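Local coordinates for ThermoDBP-single stranded DNA binding protein (Thermoproteus tenax, PDB 3TEK) that binds single-stranded DNA through a fold of its own kind, in place of the canonical single-stranded DNA-binding protein in the Thermoproteales, at residues Gly33-Ala37 against Asp114-Ile118; Arg107-Glu111 against Gln139-Trp143. All blocks are in the same frame, centred on the assembly; numbering follows the deposited sequence.

Contact 1 of 2, residues Gly33-Ala37 against Asp114-Ile118; sequences GKTSA and DIFMI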
loop_
_atom_site.group_PDB
_atom_site.type_symbol
_atom_site.label_atom_id
_atom_site.label_comp_id
_atom_site.label_asym_id
_atom_site.label_seq_id
_atom_site.Cartn_x
_atom_site.Cartn_y
_atom_site.Cartn_z
ATOM N N GLY A 33 -2.735 -5.473 6.779
ATOM C CA GLY A 33 -2.765 -6.437 7.837
ATOM C C GLY A 33 -2.580 -5.761 9.165
ATOM O O GLY A 33 -2.301 -4.546 9.264
ATOM N N LYS A 34 -2.778 -6.573 10.190
ATOM C CA LYS A 34 -2.712 -6.153 11.584
ATOM C C LYS A 34 -1.252 -5.837 11.889
ATOM O O LYS A 34 -0.385 -6.703 11.750
ATOM C CB LYS A 34 -3.247 -7.303 12.465
ATOM C CG LYS A 34 -3.560 -7.000 13.929
ATOM C CD LYS A 34 -4.404 -8.166 14.500
ATOM C CE LYS A 34 -4.334 -8.305 16.001
ATOM N NZ LYS A 34 -4.958 -9.599 16.395
ATOM N N THR A 35 -0.967 -4.609 12.295
ATOM C CA THR A 35 0.423 -4.178 12.448
ATOM C C THR A 35 0.525 -3.005 13.426
ATOM O O THR A 35 -0.459 -2.629 14.043
ATOM C CB THR A 35 1.034 -3.802 11.091
ATOM O OG1 THR A 35 2.429 -3.508 11.248
ATOM C CG2 THR A 35 0.325 -2.610 10.481
ATOM N N SER A 36 1.715 -2.450 13.572
ATOM C CA SER A 36 1.916 -1.284 14.424
ATOM C C SER A 36 2.684 -0.299 13.594
ATOM O O SER A 36 3.212 -0.681 12.528
ATOM C CB SER A 36 2.726 -1.640 15.674
ATOM O OG SER A 36 4.032 -2.086 15.329
ATOM N N ALA A 37 2.733 0.951 14.074
ATOM C CA ALA A 37 3.453 2.049 13.399
ATOM C C ALA A 37 4.942 1.756 13.235
ATOM O O ALA A 37 5.495 1.919 12.152
ATOM C CB ALA A 37 3.262 3.377 14.140
ATOM N N ASP A 114 0.051 0.921 19.915
ATOM C CA ASP A 114 -1.266 0.500 19.455
ATOM C C ASP A 114 -1.198 -0.285 18.130
ATOM O O ASP A 114 -0.250 -0.166 17.345
ATOM C CB ASP A 114 -2.220 1.675 19.340
ATOM C CG ASP A 114 -2.883 2.025 20.664
ATOM O OD1 ASP A 114 -2.733 1.286 21.676
ATOM O OD2 ASP A 114 -3.573 3.058 20.688
ATOM N N ILE A 115 -2.197 -1.124 17.926
ATOM C CA ILE A 115 -2.244 -2.013 16.773
ATOM C C ILE A 115 -3.388 -1.584 15.877
ATOM O O ILE A 115 -4.364 -1.010 16.356
ATOM C CB ILE A 115 -2.419 -3.467 17.208
ATOM C CG1 ILE A 115 -1.221 -3.883 18.029
ATOM C CG2 ILE A 115 -2.465 -4.387 16.018
ATOM C CD1 ILE A 115 0.078 -3.746 17.296
ATOM N N PHE A 116 -3.256 -1.860 14.577
ATOM C CA PHE A 116 -4.222 -1.407 13.571
ATOM C C PHE A 116 -4.023 -2.086 12.210
ATOM O O PHE A 116 -2.997 -2.735 11.962
ATOM C CB PHE A 116 -4.119 0.113 13.377
ATOM C CG PHE A 116 -2.773 0.575 12.920
ATOM C CD1 PHE A 116 -2.417 0.521 11.562
ATOM C CD2 PHE A 116 -1.843 1.043 13.832
ATOM C CE1 PHE A 116 -1.146 0.936 11.140
ATOM C CE2 PHE A 116 -0.566 1.446 13.429
ATOM C CZ PHE A 116 -0.218 1.408 12.093
ATOM N N MET A 117 -4.951 -1.873 11.309
ATOM C CA MET A 117 -4.700 -2.158 9.927
ATOM C C MET A 117 -5.268 -1.077 9.026
ATOM O O MET A 117 -6.258 -0.465 9.334
ATOM C CB MET A 117 -5.224 -3.525 9.547
ATOM C CG MET A 117 -6.589 -3.783 9.969
ATOM S SD MET A 117 -7.054 -5.484 9.769
ATOM C CE MET A 117 -8.639 -5.407 10.485
ATOM N N ILE A 118 -4.611 -0.826 7.924
ATOM C CA ILE A 118 -5.075 0.173 7.005
ATOM C C ILE A 118 -5.504 -0.507 5.734
ATOM O O ILE A 118 -4.817 -1.340 5.231
ATOM C CB ILE A 118 -3.966 1.141 6.700
ATOM C CG1 ILE A 118 -3.592 1.870 7.970
ATOM C CG2 ILE A 118 -4.365 2.125 5.647
ATOM C CD1 ILE A 118 -2.329 2.572 7.900
HETATM O O HOH W 1 1.429 1.697 16.549
#

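Contact 2 of 2, residues Arg107-Glu111 against Gln139-Trp143; sequences RYNLE and QLIYW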
loop_
_atom_site.group_PDB
_atom_site.type_symbol
_atom_site.label_atom_id
_atom_site.label_comp_id
_atom_site.label_asym_id
_atom_site.label_seq_id
_atom_site.Cartn_x
_atom_site.Cartn_y
_atom_site.Cartn_z
ATOM N N ARG A 107 -7.320 11.758 15.526
ATOM C CA ARG A 107 -8.728 11.429 15.365
ATOM C C ARG A 107 -9.184 10.329 16.307
ATOM O O ARG A 107 -10.263 10.404 16.882
ATOM C CB ARG A 107 -9.042 11.002 13.926
ATOM C CG ARG A 107 -10.432 10.402 13.698
ATOM C CD ARG A 107 -11.548 11.389 13.993
ATOM N NE ARG A 107 -12.889 10.831 13.752
ATOM C CZ ARG A 107 -13.616 10.131 14.633
ATOM N NH1 ARG A 107 -13.157 9.862 15.861
ATOM N NH2 ARG A 107 -14.823 9.690 14.288
ATOM N N TYR A 108 -8.365 9.307 16.453
ATOM C CA TYR A 108 -8.778 8.127 17.189
ATOM C C TYR A 108 -8.095 8.001 18.533
ATOM O O TYR A 108 -8.280 7.001 19.209
ATOM C CB TYR A 108 -8.530 6.883 16.362
ATOM C CG TYR A 108 -9.351 6.845 15.095
ATOM C CD1 TYR A 108 -10.744 6.840 15.150
ATOM C CD2 TYR A 108 -8.745 6.825 13.850
ATOM C CE1 TYR A 108 -11.507 6.805 14.001
ATOM C CE2 TYR A 108 -9.503 6.791 12.676
ATOM C CZ TYR A 108 -10.881 6.788 12.762
ATOM O OH TYR A 108 -11.635 6.728 11.613
ATOM N N ASN A 109 -7.331 9.019 18.915
ATOM C CA ASN A 109 -6.568 9.020 20.174
ATOM C C ASN A 109 -5.654 7.807 20.294
ATOM O O ASN A 109 -5.597 7.168 21.349
ATOM C CB ASN A 109 -7.497 9.100 21.386
ATOM C CG ASN A 109 -8.351 10.339 21.366
ATOM O OD1 ASN A 109 -7.861 11.447 21.578
ATOM N ND2 ASN A 109 -9.638 10.167 21.093
ATOM N N LEU A 110 -4.932 7.506 19.208
ATOM C CA LEU A 110 -4.044 6.344 19.193
ATOM C C LEU A 110 -2.831 6.649 20.054
ATOM O O LEU A 110 -2.412 7.808 20.151
ATOM C CB LEU A 110 -3.599 5.979 17.763
ATOM C CG LEU A 110 -4.714 5.684 16.777
ATOM C CD1 LEU A 110 -4.126 5.358 15.398
ATOM C CD2 LEU A 110 -5.581 4.558 17.300
ATOM N N GLU A 111 -2.269 5.607 20.657
ATOM C CA GLU A 111 -1.072 5.733 21.485
ATOM C C GLU A 111 0.053 4.815 20.975
ATOM O O GLU A 111 -0.191 3.854 20.227
ATOM C CB GLU A 111 -1.427 5.428 22.941
ATOM C CG GLU A 111 -2.597 6.300 23.449
ATOM C CD GLU A 111 -2.760 6.308 24.966
ATOM O OE1 GLU A 111 -2.968 5.221 25.550
ATOM O OE2 GLU A 111 -2.705 7.408 25.565
ATOM N N GLN A 139 -8.986 3.623 4.866
ATOM C CA GLN A 139 -9.655 3.421 6.169
ATOM C C GLN A 139 -8.793 2.693 7.165
ATOM O O GLN A 139 -7.934 1.898 6.800
ATOM C CB GLN A 139 -10.956 2.659 5.989
ATOM C CG GLN A 139 -12.118 3.577 5.606
ATOM C CD GLN A 139 -13.021 2.955 4.599
ATOM O OE1 GLN A 139 -13.443 1.811 4.771
ATOM N NE2 GLN A 139 -13.321 3.693 3.519
ATOM N N LEU A 140 -9.032 3.009 8.429
ATOM C CA LEU A 140 -8.310 2.430 9.537
ATOM C C LEU A 140 -9.247 1.624 10.402
ATOM O O LEU A 140 -10.342 2.083 10.781
ATOM C CB LEU A 140 -7.715 3.526 10.402
ATOM C CG LEU A 140 -6.758 3.052 11.484
ATOM C CD1 LEU A 140 -5.381 2.858 10.886
ATOM C CD2 LEU A 140 -6.752 4.041 12.673
ATOM N N ILE A 141 -8.820 0.418 10.722
ATOM C CA ILE A 141 -9.421 -0.317 11.806
ATOM C C ILE A 141 -8.343 -0.415 12.869
ATOM O O ILE A 141 -7.188 -0.704 12.550
ATOM C CB ILE A 141 -9.882 -1.706 11.380
ATOM C CG1 ILE A 141 -11.089 -1.585 10.450
ATOM C CG2 ILE A 141 -10.289 -2.540 12.638
ATOM C CD1 ILE A 141 -12.412 -1.244 11.217
ATOM N N TYR A 142 -8.717 -0.144 14.116
ATOM C CA TYR A 142 -7.738 -0.041 15.208
ATOM C C TYR A 142 -8.253 -0.752 16.458
ATOM O O TYR A 142 -9.435 -1.018 16.574
ATOM C CB TYR A 142 -7.405 1.428 15.505
ATOM C CG TYR A 142 -8.559 2.257 16.013
ATOM C CD1 TYR A 142 -8.723 2.496 17.378
ATOM C CD2 TYR A 142 -9.486 2.813 15.138
ATOM C CE1 TYR A 142 -9.788 3.266 17.846
ATOM C CE2 TYR A 142 -10.561 3.594 15.605
ATOM C CZ TYR A 142 -10.698 3.810 16.958
ATOM O OH TYR A 142 -11.737 4.570 17.430
ATOM N N TRP A 143 -7.353 -1.073 17.371
ATOM C CA TRP A 143 -7.706 -1.850 18.556
ATOM C C TRP A 143 -7.773 -0.931 19.788
ATOM O O TRP A 143 -6.894 -0.122 20.000
ATOM C CB TRP A 143 -6.718 -2.982 18.750
ATOM C CG TRP A 143 -7.074 -4.252 17.968
ATOM C CD1 TRP A 143 -7.538 -5.429 18.490
ATOM C CD2 TRP A 143 -6.974 -4.460 16.553
ATOM N NE1 TRP A 143 -7.739 -6.357 17.487
ATOM C CE2 TRP A 143 -7.403 -5.788 16.289
ATOM C CE3 TRP A 143 -6.550 -3.669 15.491
ATOM C CZ2 TRP A 143 -7.442 -6.326 14.998
ATOM C CZ3 TRP A 143 -6.589 -4.207 14.200
ATOM C CH2 TRP A 143 -7.026 -5.532 13.974
HETATM O O HOH W 2 -10.351 5.726 9.039
#

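Contact 1 of 2, residues Gly33-Ala37 against Asp114-Ile118
Phe116 and Ile115 meet the chain at Thr35-Ala37 from two sides, and their torsions decide how. With chi1 at 60°, the CG of Phe116 sits between its own backbone N and carbonyl carbon, which turns the ring back toward the 35-37 backbone. Ile115 instead sets CG2 anti to its N (chi1 -63°), 3.3 Å from Thr35 O, and the further turn at chi2 (-58°) brings CD1 in to the same oxygen.

Between these two side chains runs a single antiparallel bridge, a hydrogen-bonded pair. Thr35 N gives its proton to Phe116 O at 2.8 Å, and Phe116 N returns one to Thr35 O at 2.9 Å. The second donor lies in the carbonyl plane of Thr35, while the same oxygen stands over one face of the Phe116 ring, nearer the rim than the centre. Further along, CE2 of the ring comes to 3.4 Å from Ala37 N. Thr35 CG2 lies 3.9 Å from Phe116 CE1, the two side chains crossing at a slant, and Lys34 CG rests on Ile115 CG2 on the other side of the bridge.

Beyond the bridge a water takes over: it accepts from Ala37 N and donates to Asp114 O at 2.6 Å. Ser36 is the N-cap of helix 37-41, its OG making a weak bond to Arg39 N. The bridge lies between the end of strand 23-31 and the start of that helix, next to the Thr32-Ile118 backbone bonding. Phe116 also packs on Leu40, on Phe100 of helix 83-108 and on Leu140 of strand 131-142.

Contact 2 of 2, residues Arg107-Glu111 against Gln139-Trp143
The C-terminal end of helix 83-108 and the loop after it pack on the edge of the antiparallel four-stranded sheet, joining Tyr108 and Leu110 to Leu140 and Tyr142. The long helix ends here, the chain turns through Asn109 with positive phi, and the helix's last turn and the exit from it lie against the final residues of 131-142, one of the two outermost strands. Leu140 and Tyr142, two apart on that strand, both direct their side chains to the helix end; no direct hydrogen bond links the two segments.

The two tyrosines carry most of the contact. Their rings meet obliquely, centroids 4.6 Å apart and planes at 35°. CE2 of Tyr142 stands 3.3 Å above one face of the Tyr108 ring, toward its rim, close to CD1. In return, Tyr108 CB lies over the face of the Tyr142 ring, a CH-pi contact with the carbon 4.0 Å from the centroid. The opposite face of Tyr108 is covered by its own neighbour, Arg107, whose CG sits over the centre of the ring, so the phenol is held between an arginine chain and another tyrosine.

Leu140 and Leu110 fill in beside the rings. Leu140 carries its CG anti to the backbone N (chi1 -171°), which sends the branch toward the helix end, with CD2 3.6 Å from Tyr108 CD2. The same methyl meets Leu110 CD1 tip to tip, while the other Leu110 branch, CD2, crosses to Tyr142 CD1 at 3.8 Å. Leu110 also packs on Phe100 and Val105 of the helix. At the polar end of Tyr108, a water 3.0 Å from OH accepts the backbone proton of Leu140 N at 3.1 Å.

Overall arrangement
Contacts 1 and 2 lie about 9 Å apart, centre to centre, at one end of the sheet, and strands 116-124 and 131-142 join them as neighbours. Met117 N reaches Ile141 O at 2.8 Å and Trp143 N reaches Ile115 O at 3.2 Å, both probable hydrogen bonds. Along the chain the segments alternate: helix 83-108 leads through Leu110 to Asp114, whose OD2 accepts from Glu111 N and ties the connecting turn. Contact 1 closes the loop before helix 37-41 onto strand 116-124, whereas contact 2 sets the end of helix 83-108 against the edge strand. Ile118 CG1, 3.6 Å from Leu140 CD1, continues the packing between them.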